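Local coordinates for L-Ribose isomerase (Acinetobacter, PDB 4Q0Q), which probably interconverts L-ribose and L-ribulose, an aldose-ketose isomerisation carried out at a metal ion held inside a cupin-type beta-barrel, at residues D23-E28 and A73-E78; H117-K122 and H197-R202; V128-M133 and P210-E215. One frame throughout, in Å; residues are numbered along the deposited sequence.

Contact 1 (D23-E28 and A73-E78). With RUU (alpha-L-ribulofuranose), chain F; RUU (alpha-L-ribulofuranose), chain D; RUU (alpha-L-ribulofuranose), chain G; QDK (L-ribulose), chain E.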
loop_
_atom_site.group_PDB
_atom_site.type_symbol
_atom_site.label_atom_id
_atom_site.label_comp_id
_atom_site.label_asym_id
_atom_site.label_seq_id
_atom_site.Cartn_x
_atom_site.Cartn_y
_atom_site.Cartn_z
ATOM N N ASP A 23 3.663 23.721 8.358
ATOM C CA ASP A 23 3.299 22.506 9.077
ATOM C C ASP A 23 2.269 21.672 8.322
ATOM O O ASP A 23 2.402 20.455 8.231
ATOM C CB ASP A 23 2.755 22.851 10.468
ATOM C CG ASP A 23 3.829 23.370 11.406
ATOM O OD1 ASP A 23 5.004 23.468 10.993
ATOM O OD2 ASP A 23 3.497 23.679 12.568
ATOM N N GLU A 24 1.243 22.320 7.784
ATOM C CA GLU A 24 0.214 21.593 7.048
ATOM C C GLU A 24 0.798 20.954 5.796
ATOM O O GLU A 24 0.459 19.821 5.447
ATOM C CB GLU A 24 -0.932 22.527 6.655
ATOM C CG GLU A 24 -1.604 23.222 7.835
ATOM C CD GLU A 24 -2.830 24.016 7.421
ATOM O OE1 GLU A 24 -2.845 24.540 6.288
ATOM O OE2 GLU A 24 -3.775 24.127 8.228
ATOM N N TRP A 25 1.678 21.691 5.126
ATOM C CA TRP A 25 2.328 21.220 3.911
ATOM C C TRP A 25 3.174 19.992 4.233
ATOM O O TRP A 25 3.010 18.931 3.622
ATOM C CB TRP A 25 3.195 22.359 3.337
ATOM C CG TRP A 25 3.987 22.058 2.082
ATOM C CD1 TRP A 25 3.618 21.257 1.040
ATOM C CD2 TRP A 25 5.251 22.634 1.712
ATOM N NE1 TRP A 25 4.570 21.300 0.044
ATOM C CE2 TRP A 25 5.583 22.136 0.433
ATOM C CE3 TRP A 25 6.133 23.527 2.340
ATOM C CZ2 TRP A 25 6.762 22.500 -0.234
ATOM C CZ3 TRP A 25 7.309 23.890 1.672
ATOM C CH2 TRP A 25 7.607 23.374 0.399
ATOM N N VAL A 26 4.055 20.132 5.218
ATOM C CA VAL A 26 4.948 19.053 5.610
ATOM C C VAL A 26 4.260 17.883 6.314
ATOM O O VAL A 26 4.573 16.732 6.033
ATOM C CB VAL A 26 6.093 19.591 6.487
ATOM C CG1 VAL A 26 6.953 18.452 6.985
ATOM C CG2 VAL A 26 6.952 20.556 5.667
ATOM N N ARG A 27 3.324 18.166 7.214
ATOM C CA ARG A 27 2.625 17.093 7.912
ATOM C C ARG A 27 1.779 16.246 6.967
ATOM O O ARG A 27 1.782 15.021 7.069
ATOM C CB ARG A 27 1.767 17.660 9.047
ATOM C CG ARG A 27 2.604 18.137 10.228
ATOM C CD ARG A 27 1.759 18.840 11.277
ATOM N NE ARG A 27 2.581 19.447 12.321
ATOM C CZ ARG A 27 2.104 20.192 13.316
ATOM N NH1 ARG A 27 0.802 20.428 13.411
ATOM N NH2 ARG A 27 2.933 20.702 14.218
ATOM N N GLU A 28 1.053 16.886 6.053
ATOM C CA GLU A 28 0.245 16.136 5.097
ATOM C C GLU A 28 1.145 15.247 4.248
ATOM O O GLU A 28 0.804 14.098 3.969
ATOM C CB GLU A 28 -0.536 17.070 4.168
ATOM C CG GLU A 28 -1.809 17.650 4.757
ATOM C CD GLU A 28 -2.866 16.594 5.071
ATOM O OE1 GLU A 28 -2.700 15.419 4.684
ATOM O OE2 GLU A 28 -3.874 16.950 5.708
ATOM N N ALA A 73 9.537 24.540 -5.584
ATOM C CA ALA A 73 9.397 24.192 -4.178
ATOM C C ALA A 73 9.112 22.693 -4.128
ATOM O O ALA A 73 8.546 22.133 -5.070
ATOM C CB ALA A 73 8.240 24.957 -3.559
ATOM N N MET A 74 9.492 22.054 -3.029
ATOM C CA MET A 74 9.273 20.622 -2.885
ATOM C C MET A 74 9.528 20.183 -1.460
ATOM O O MET A 74 10.064 20.932 -0.643
ATOM C CB MET A 74 10.228 19.854 -3.796
ATOM C CG MET A 74 11.651 19.804 -3.256
ATOM S SD MET A 74 12.870 19.271 -4.469
ATOM C CE MET A 74 12.492 17.518 -4.576
ATOM N N ILE A 75 9.150 18.944 -1.174
ATOM C CA ILE A 75 9.359 18.380 0.137
ATOM C C ILE A 75 10.292 17.190 -0.024
ATOM O O ILE A 75 10.199 16.445 -1.001
ATOM C CB ILE A 75 8.021 17.924 0.765
ATOM C CG1 ILE A 75 7.248 19.157 1.235
ATOM C CG2 ILE A 75 8.274 16.939 1.917
ATOM C CD1 ILE A 75 5.882 18.859 1.772
ATOM N N ILE A 76 11.209 17.043 0.923
ATOM C CA ILE A 76 12.147 15.937 0.911
ATOM C C ILE A 76 12.305 15.378 2.320
ATOM O O ILE A 76 12.641 16.103 3.258
ATOM C CB ILE A 76 13.540 16.363 0.407
ATOM C CG1 ILE A 76 13.449 16.849 -1.043
ATOM C CG2 ILE A 76 14.515 15.193 0.534
ATOM C CD1 ILE A 76 14.765 17.345 -1.620
ATOM N N PHE A 77 12.050 14.083 2.459
ATOM C CA PHE A 77 12.198 13.397 3.732
ATOM C C PHE A 77 13.372 12.449 3.553
ATOM O O PHE A 77 13.271 11.460 2.833
ATOM C CB PHE A 77 10.934 12.606 4.069
ATOM C CG PHE A 77 9.741 13.471 4.379
ATOM C CD1 PHE A 77 9.774 14.365 5.447
ATOM C CD2 PHE A 77 8.577 13.369 3.626
ATOM C CE1 PHE A 77 8.656 15.144 5.764
ATOM C CE2 PHE A 77 7.456 14.140 3.932
ATOM C CZ PHE A 77 7.498 15.030 5.006
ATOM N N GLU A 78 14.486 12.774 4.201
ATOM C CA GLU A 78 15.699 11.973 4.109
ATOM C C GLU A 78 15.756 10.892 5.188
ATOM O O GLU A 78 15.881 11.198 6.377
ATOM C CB GLU A 78 16.906 12.907 4.214
ATOM C CG GLU A 78 18.261 12.252 4.129
ATOM C CD GLU A 78 19.387 13.272 4.170
ATOM O OE1 GLU A 78 19.777 13.787 3.100
ATOM O OE2 GLU A 78 19.873 13.569 5.283
HETATM C C1 RUU F . 9.011 20.126 13.943
HETATM O O1 RUU F . 10.068 21.066 14.106
HETATM C C2 RUU F . 7.940 20.664 13.014
HETATM O O2 RUU F . 7.131 21.609 13.700
HETATM C C3 RUU F . 7.062 19.576 12.400
HETATM O O3 RUU F . 5.783 19.584 13.012
HETATM C C4 RUU F . 6.925 19.964 10.930
HETATM O O4 RUU F . 5.652 20.553 10.712
HETATM C C5 RUU F . 8.019 20.998 10.669
HETATM O O5 RUU F . 8.600 21.342 11.936
HETATM C C1 RUU D . 14.836 15.540 5.181
HETATM O O1 RUU D . 14.117 15.209 6.364
HETATM C C2 RUU D . 15.529 16.889 5.300
HETATM O O2 RUU D . 14.662 17.923 4.861
HETATM C C3 RUU D . 16.847 16.970 4.533
HETATM O O3 RUU D . 16.671 17.752 3.362
HETATM C C4 RUU D . 17.808 17.679 5.489
HETATM O O4 RUU D . 17.849 19.065 5.186
HETATM C C5 RUU D . 17.199 17.484 6.876
HETATM O O5 RUU D . 15.822 17.113 6.687
HETATM C C1 RUU G . 1.276 23.961 14.552
HETATM O O1 RUU G . 0.965 22.936 15.487
HETATM C C2 RUU G . 0.018 24.620 14.016
HETATM O O2 RUU G . -0.408 23.960 12.832
HETATM C C3 RUU G . 0.184 26.111 13.750
HETATM O O3 RUU G . 0.335 26.338 12.358
HETATM C C4 RUU G . -1.120 26.745 14.244
HETATM O O4 RUU G . -1.977 27.003 13.142
HETATM C C5 RUU G . -1.760 25.699 15.156
HETATM O O5 RUU G . -1.016 24.478 15.002
HETATM C C1 QDK E . 17.253 9.912 8.695
HETATM O O1 QDK E . 16.282 10.744 9.295
HETATM C C2 QDK E . 18.627 10.481 8.946
HETATM O O2 QDK E . 19.000 10.717 10.098
HETATM C C3 QDK E . 19.476 10.928 7.767
HETATM O O3 QDK E . 19.539 12.346 7.735
HETATM C C4 QDK E . 20.885 10.347 7.890
HETATM O O4 QDK E . 21.539 10.902 9.022
HETATM C C5 QDK E . 20.804 8.832 8.025
HETATM O O5 QDK E . 22.107 8.279 8.031
#

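Contact 2 (H117-K122 and H197-R202). With CO (cobalt (II) ion), chain B; RUU (alpha-L-ribulofuranose), chain C.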
loop_
_atom_site.group_PDB
_atom_site.type_symbol
_atom_site.label_atom_id
_atom_site.label_comp_id
_atom_site.label_asym_id
_atom_site.label_seq_id
_atom_site.Cartn_x
_atom_site.Cartn_y
_atom_site.Cartn_z
ATOM N N HIS A 117 19.806 21.881 -11.792
ATOM C CA HIS A 117 21.031 21.825 -11.010
ATOM C C HIS A 117 21.807 20.577 -11.387
ATOM O O HIS A 117 21.294 19.711 -12.090
ATOM C CB HIS A 117 20.716 21.774 -9.506
ATOM C CG HIS A 117 20.058 20.499 -9.066
ATOM N ND1 HIS A 117 18.730 20.220 -9.307
ATOM C CD2 HIS A 117 20.556 19.415 -8.424
ATOM C CE1 HIS A 117 18.438 19.021 -8.833
ATOM N NE2 HIS A 117 19.530 18.512 -8.292
ATOM N N HIS A 118 23.050 20.494 -10.930
ATOM C CA HIS A 118 23.855 19.317 -11.185
ATOM C C HIS A 118 24.718 19.074 -9.960
ATOM O O HIS A 118 24.864 19.949 -9.108
ATOM C CB HIS A 118 24.716 19.479 -12.452
ATOM C CG HIS A 118 25.966 20.279 -12.256
ATOM N ND1 HIS A 118 25.995 21.654 -12.346
ATOM C CD2 HIS A 118 27.230 19.893 -11.965
ATOM C CE1 HIS A 118 27.223 22.081 -12.120
ATOM N NE2 HIS A 118 27.993 21.034 -11.885
ATOM N N HIS A 119 25.262 17.870 -9.856
ATOM C CA HIS A 119 26.111 17.517 -8.738
ATOM C C HIS A 119 27.464 17.091 -9.296
ATOM O O HIS A 119 27.536 16.423 -10.330
ATOM C CB HIS A 119 25.501 16.354 -7.953
ATOM C CG HIS A 119 24.093 16.593 -7.515
ATOM N ND1 HIS A 119 23.753 17.558 -6.592
ATOM C CD2 HIS A 119 22.933 16.002 -7.884
ATOM C CE1 HIS A 119 22.446 17.549 -6.408
ATOM N NE2 HIS A 119 21.923 16.615 -7.181
ATOM N N GLY A 120 28.534 17.480 -8.613
ATOM C CA GLY A 120 29.850 17.090 -9.070
ATOM C C GLY A 120 30.201 15.700 -8.576
ATOM O O GLY A 120 30.932 14.966 -9.240
ATOM N N ARG A 121 29.660 15.320 -7.419
ATOM C CA ARG A 121 29.968 14.015 -6.835
ATOM C C ARG A 121 28.807 13.023 -6.765
ATOM O O ARG A 121 28.998 11.814 -6.934
ATOM C CB ARG A 121 30.521 14.223 -5.423
ATOM C CG ARG A 121 31.554 15.338 -5.327
ATOM C CD ARG A 121 31.797 15.735 -3.880
ATOM N NE ARG A 121 32.786 16.803 -3.745
ATOM C CZ ARG A 121 32.612 18.056 -4.160
ATOM N NH1 ARG A 121 31.478 18.422 -4.746
ATOM N NH2 ARG A 121 33.576 18.947 -3.981
ATOM N N LYS A 122 27.605 13.539 -6.530
ATOM C CA LYS A 122 26.417 12.701 -6.368
ATOM C C LYS A 122 25.684 12.174 -7.600
ATOM O O LYS A 122 25.241 12.940 -8.457
ATOM C CB LYS A 122 25.399 13.438 -5.487
ATOM C CG LYS A 122 24.148 12.628 -5.155
ATOM C CD LYS A 122 23.229 13.359 -4.177
ATOM C CE LYS A 122 22.102 14.094 -4.894
ATOM N NZ LYS A 122 21.274 14.901 -3.941
ATOM N N HIS A 197 25.529 15.857 -14.469
ATOM C CA HIS A 197 24.502 16.066 -15.482
ATOM C C HIS A 197 23.470 17.023 -14.931
ATOM O O HIS A 197 22.999 16.849 -13.809
ATOM C CB HIS A 197 23.806 14.758 -15.848
ATOM C CG HIS A 197 24.612 13.880 -16.750
ATOM N ND1 HIS A 197 24.560 13.981 -18.125
ATOM C CD2 HIS A 197 25.520 12.915 -16.476
ATOM C CE1 HIS A 197 25.403 13.113 -18.658
ATOM N NE2 HIS A 197 25.998 12.454 -17.678
ATOM N N LEU A 198 23.124 18.040 -15.708
ATOM C CA LEU A 198 22.110 18.984 -15.272
ATOM C C LEU A 198 20.772 18.260 -15.278
ATOM O O LEU A 198 20.473 17.510 -16.206
ATOM C CB LEU A 198 22.035 20.175 -16.228
ATOM C CG LEU A 198 23.140 21.228 -16.145
ATOM C CD1 LEU A 198 23.039 22.162 -17.341
ATOM C CD2 LEU A 198 23.022 21.998 -14.837
ATOM N N HIS A 199 19.975 18.463 -14.239
ATOM C CA HIS A 199 18.665 17.842 -14.179
ATOM C C HIS A 199 17.661 18.647 -13.365
ATOM O O HIS A 199 18.025 19.456 -12.514
ATOM C CB HIS A 199 18.742 16.406 -13.629
ATOM C CG HIS A 199 19.280 16.305 -12.236
ATOM N ND1 HIS A 199 20.615 16.474 -11.938
ATOM C CD2 HIS A 199 18.662 16.049 -11.059
ATOM C CE1 HIS A 199 20.796 16.330 -10.638
ATOM N NE2 HIS A 199 19.627 16.072 -10.080
ATOM N N ALA A 200 16.391 18.418 -13.670
ATOM C CA ALA A 200 15.272 19.063 -13.006
ATOM C C ALA A 200 14.065 18.176 -13.255
ATOM O O ALA A 200 14.100 17.298 -14.118
ATOM C CB ALA A 200 15.031 20.451 -13.596
ATOM N N PHE A 201 13.003 18.392 -12.488
ATOM C CA PHE A 201 11.788 17.620 -12.671
ATOM C C PHE A 201 10.581 18.289 -12.036
ATOM O O PHE A 201 10.714 19.134 -11.156
ATOM C CB PHE A 201 11.968 16.183 -12.145
ATOM C CG PHE A 201 12.295 16.083 -10.678
ATOM C CD1 PHE A 201 11.281 16.032 -9.726
ATOM C CD2 PHE A 201 13.620 15.970 -10.251
ATOM C CE1 PHE A 201 11.575 15.862 -8.373
ATOM C CE2 PHE A 201 13.927 15.802 -8.896
ATOM C CZ PHE A 201 12.902 15.747 -7.957
ATOM N N ARG A 202 9.404 17.921 -12.517
ATOM C CA ARG A 202 8.163 18.472 -12.001
ATOM C C ARG A 202 7.083 17.405 -12.011
ATOM O O ARG A 202 7.239 16.342 -12.610
ATOM C CB ARG A 202 7.670 19.618 -12.887
ATOM C CG ARG A 202 7.025 19.120 -14.182
ATOM C CD ARG A 202 6.262 20.195 -14.923
ATOM N NE ARG A 202 5.499 19.637 -16.037
ATOM C CZ ARG A 202 4.662 20.334 -16.798
ATOM N NH1 ARG A 202 4.475 21.630 -16.568
ATOM N NH2 ARG A 202 4.002 19.734 -17.781
HETATM CO CO CO B . 19.882 16.246 -7.919
HETATM C C1 RUU C . 17.130 15.576 -6.621
HETATM O O1 RUU C . 17.616 15.818 -7.937
HETATM C C2 RUU C . 17.878 16.415 -5.610
HETATM O O2 RUU C . 19.273 16.157 -5.698
HETATM C C3 RUU C . 17.421 16.251 -4.168
HETATM O O3 RUU C . 18.213 15.274 -3.513
HETATM C C4 RUU C . 17.713 17.637 -3.582
HETATM O O4 RUU C . 19.087 17.709 -3.221
HETATM C C5 RUU C . 17.466 18.578 -4.756
HETATM O O5 RUU C . 17.661 17.794 -5.946
HETATM O O HOH W 1 24.219 15.848 -11.494
#

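Contact 3 (V128-M133 and P210-E215). With RUU (alpha-L-ribulofuranose), chain C.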
loop_
_atom_site.group_PDB
_atom_site.type_symbol
_atom_site.label_atom_id
_atom_site.label_comp_id
_atom_site.label_asym_id
_atom_site.label_seq_id
_atom_site.Cartn_x
_atom_site.Cartn_y
_atom_site.Cartn_z
ATOM N N VAL A 128 9.420 6.186 -9.051
ATOM C CA VAL A 128 8.154 6.876 -8.842
ATOM C C VAL A 128 7.231 5.992 -8.015
ATOM O O VAL A 128 7.021 4.822 -8.341
ATOM C CB VAL A 128 7.469 7.226 -10.190
ATOM C CG1 VAL A 128 6.092 7.891 -9.942
ATOM C CG2 VAL A 128 8.371 8.153 -10.999
ATOM N N VAL A 129 6.694 6.549 -6.936
ATOM C CA VAL A 129 5.805 5.802 -6.060
ATOM C C VAL A 129 4.344 6.140 -6.329
ATOM O O VAL A 129 3.488 5.258 -6.364
ATOM C CB VAL A 129 6.130 6.080 -4.578
ATOM C CG1 VAL A 129 5.258 5.205 -3.672
ATOM C CG2 VAL A 129 7.610 5.827 -4.319
ATOM N N LEU A 130 4.068 7.426 -6.523
ATOM C CA LEU A 130 2.719 7.901 -6.793
ATOM C C LEU A 130 2.814 9.037 -7.807
ATOM O O LEU A 130 3.750 9.841 -7.753
ATOM C CB LEU A 130 2.076 8.421 -5.510
ATOM C CG LEU A 130 0.581 8.724 -5.594
ATOM C CD1 LEU A 130 -0.195 7.407 -5.617
ATOM C CD2 LEU A 130 0.154 9.581 -4.401
ATOM N N GLY A 131 1.849 9.095 -8.721
ATOM C CA GLY A 131 1.842 10.131 -9.734
ATOM C C GLY A 131 2.823 9.818 -10.851
ATOM O O GLY A 131 3.219 8.666 -11.040
ATOM N N GLU A 132 3.214 10.838 -11.603
ATOM C CA GLU A 132 4.152 10.639 -12.699
ATOM C C GLU A 132 5.210 11.718 -12.628
ATOM O O GLU A 132 4.928 12.860 -12.246
ATOM C CB GLU A 132 3.427 10.675 -14.050
ATOM C CG GLU A 132 2.313 9.636 -14.158
ATOM C CD GLU A 132 1.972 9.265 -15.589
ATOM O OE1 GLU A 132 2.173 10.097 -16.498
ATOM O OE2 GLU A 132 1.484 8.133 -15.801
ATOM N N MET A 133 6.431 11.353 -12.987
ATOM C CA MET A 133 7.538 12.283 -12.919
ATOM C C MET A 133 8.062 12.719 -14.283
ATOM O O MET A 133 8.381 11.889 -15.129
ATOM C CB MET A 133 8.659 11.642 -12.113
ATOM C CG MET A 133 9.868 12.514 -11.880
ATOM S SD MET A 133 11.169 11.493 -11.170
ATOM C CE MET A 133 12.274 12.715 -10.470
ATOM N N PRO A 210 -0.057 14.440 -5.671
ATOM C CA PRO A 210 1.288 15.020 -5.656
ATOM C C PRO A 210 2.207 13.928 -6.198
ATOM O O PRO A 210 1.900 12.736 -6.073
ATOM C CB PRO A 210 1.567 15.250 -4.169
ATOM C CG PRO A 210 0.196 15.244 -3.523
ATOM C CD PRO A 210 -0.555 14.211 -4.307
ATOM N N LEU A 211 3.317 14.325 -6.805
ATOM C CA LEU A 211 4.274 13.353 -7.302
ATOM C C LEU A 211 5.071 12.878 -6.084
ATOM O O LEU A 211 5.540 13.687 -5.289
ATOM C CB LEU A 211 5.212 14.013 -8.324
ATOM C CG LEU A 211 6.576 13.347 -8.537
ATOM C CD1 LEU A 211 6.393 11.965 -9.142
ATOM C CD2 LEU A 211 7.431 14.221 -9.449
ATOM N N VAL A 212 5.209 11.568 -5.928
ATOM C CA VAL A 212 5.965 11.022 -4.811
ATOM C C VAL A 212 7.016 10.095 -5.401
ATOM O O VAL A 212 6.688 9.081 -6.030
ATOM C CB VAL A 212 5.062 10.220 -3.826
ATOM C CG1 VAL A 212 5.880 9.752 -2.631
ATOM C CG2 VAL A 212 3.896 11.086 -3.348
ATOM N N VAL A 213 8.277 10.445 -5.210
ATOM C CA VAL A 213 9.351 9.641 -5.757
ATOM C C VAL A 213 10.458 9.351 -4.758
ATOM O O VAL A 213 10.848 10.205 -3.957
ATOM C CB VAL A 213 9.936 10.318 -7.039
ATOM C CG1 VAL A 213 10.087 11.806 -6.813
ATOM C CG2 VAL A 213 11.284 9.703 -7.414
ATOM N N ARG A 214 10.941 8.117 -4.796
ATOM C CA ARG A 214 12.021 7.710 -3.928
ATOM C C ARG A 214 13.351 7.857 -4.663
ATOM O O ARG A 214 13.551 7.294 -5.743
ATOM C CB ARG A 214 11.863 6.247 -3.489
ATOM C CG ARG A 214 13.058 5.759 -2.649
ATOM C CD ARG A 214 13.041 4.251 -2.424
ATOM N NE ARG A 214 11.854 3.813 -1.694
ATOM C CZ ARG A 214 11.863 3.373 -0.440
ATOM N NH1 ARG A 214 10.727 3.000 0.134
ATOM N NH2 ARG A 214 13.003 3.295 0.238
ATOM N N GLU A 215 14.260 8.623 -4.082
ATOM C CA GLU A 215 15.569 8.772 -4.682
ATOM C C GLU A 215 16.565 7.923 -3.906
ATOM O O GLU A 215 16.598 7.951 -2.673
ATOM C CB GLU A 215 16.030 10.226 -4.647
ATOM C CG GLU A 215 17.446 10.402 -5.156
ATOM C CD GLU A 215 17.927 11.828 -5.056
ATOM O OE1 GLU A 215 17.397 12.677 -5.803
ATOM O OE2 GLU A 215 18.825 12.102 -4.231
HETATM C C1 RUU C . 17.130 15.576 -6.621
HETATM O O1 RUU C . 17.616 15.818 -7.937
HETATM C C2 RUU C . 17.878 16.415 -5.610
HETATM O O2 RUU C . 19.273 16.157 -5.698
HETATM C C3 RUU C . 17.421 16.251 -4.168
HETATM O O3 RUU C . 18.213 15.274 -3.513
HETATM C C4 RUU C . 17.713 17.637 -3.582
HETATM O O4 RUU C . 19.087 17.709 -3.221
HETATM C C5 RUU C . 17.466 18.578 -4.756
HETATM O O5 RUU C . 17.661 17.794 -5.946
#

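Contact 1 (D23-E28 and A73-E78)
I75 sets its terminal methyl over the pyrrole part of the W25 indole, a CH-pi contact with CD1 only 3.4 Å from the centroid of the five-membered ring and 15° off its normal. It is a worked example of how a cupin-type barrel carries a helix on its outer surface: helix 19-35 lies across strand 73-82, and the axes of segments 23-28 and 73-78 approach to 9.6 Å and cross at -48°. Alternation along the strand does the sorting, A73, I75 and F77 being turned to the helix and M74 the other way.

The indole swings to the strand because CG of W25 is anti to the backbone N (chi1 179°). W25 and I75 then run past each other in opposite senses, and the six-membered ring travels on until CH2 of W25 stands 3.6 Å from O of M74. F61 packs edge-to-face against the same indole.

On the side of the helix turned from the strand, R27 spreads its guanidinium between two sugars; NE and NH2 both donate hydrogen bonds to O3 of one ribulofuranose, and NH1 and NH2 both to O1 of another. D23 OD2 sits above the guanidinium plane, a charge-only pairing 3.5 Å from NH2 of R27. Further along the contact, the F77 ring meets V26, the residue after W25: CE1 of F77 touches CG1 of V26 at 3.9 Å, and CZ of F77 brings its ring edge to O of V26 at 3.5 Å.

Contact 2 (H117-K122 and H197-R202)
H117 and H199 face each other as an antiparallel hydrogen-bonded pair, with H199 N to H117 O at 2.8 Å and H117 N to H199 O at 3.1 Å. The pairing illustrates how cupins build a metal site: H117 and H199 leave one face of the sheet, and H119, just past the end of strand 113-118, joins them on a single ion.

H199 can be followed outward. Its CB leaves the strand on the same face as that of H117, and CG then takes the cramped place between backbone N and carbonyl carbon (chi1 61°), which tips the ring towards segment 117-122. ND1 of H199 donates to O of H197 at 3.1 Å, nearly straight at 170° and in the ring plane, so the ring's rotation is fixed. CE1 of H199 lies near both NE2 of H117, at 3.4 Å, and CD2 of H119, at 3.5 Å, while CD2 of H199 lies 3.3 Å from O1 of the ribulofuranose. At the tip, NE2 of H199 binds cobalt at 2.2 Å. The H117 and H199 rings are inclined at 57°.

NE2 of H117 and of H119, O1 and O2 of the sugar, and E124 complete six ligands. P115 O and D242 O hold the ND1 atoms of H117 and H119 from the second shell, and K122 NZ donates to sugar O2 at 2.9 Å. A water accepts from H119 N and donates to H197 O, the same carbonyl oxygen that takes the ND1 bond of H199.

In the five-stranded sheet, strand 199-202 runs between 113-118 and 132-137, with 244-245 bordering 113-118 on its other side.

Contact 3 (V128-M133 and P210-E215)
L211 and M133 form the apolar centre, with CD1 of L211 3.8 Å from CB of M133. CD1 of L211 also reaches CG1 of V128 at 4.2 Å, the two side chains crossing at about a right angle. M133, extended with CG anti to the backbone N (chi1 -177°), carries SD on to CG2 of V213 at 4.2 Å. On the face opposite V128 and V213, L130 packs CB against CB of V212 at 3.9 Å, where L32 of helix 19-35 also touches both.

The backbone here forms a classic beta bulge, in which two residues are set opposite one. V129 and L130 both donate to O of V212: V129 N approaches at 2.7 Å close to the C=O direction, whereas L130 N comes at 3.1 Å in the carbonyl plane, on a lone pair. V212 N returns a bond to O of L130 at 2.9 Å. The bulge shifts the register by one residue, and G131, with its positive phi of 78°, lets the chain turn off immediately afterwards.

Charges gather at the margins. E132 pairs with R183, R214 with E127 of the third subunit, and E215 with K104; OE2 of E215 also takes a weak hydrogen bond from O3 of the ribulofuranose at 3.3 Å.

Strand 211-217 lies between 101-108 and 124-130 in the six-stranded sheet, and beyond G131 the chain passes into the five-stranded sheet as 132-137, flanked there by 180-185 and 199-202.

In the fold
The three contacts show how one barrel links an outer helix to an inner metal site. Contact 1 lies about 21 Å from contact 2, centre to centre, yet M74, on the strand side turned from the helix, brings CE to within 3.8 Å of F201 CZ. Contacts 2 and 3 interlock more closely, their centres about 17 Å apart: F201 CG lies 3.4 Å from M133 CE, and R202 O 3.8 Å from L211 CD2. K122 from contact 2 and E215 from contact 3 both reach the sugar on the cobalt, and they form a long, weak ion pair with each other, K122 NZ to E215 OE2 at 3.7 Å. Contacts 1 and 3 share the six-stranded sheet without touching.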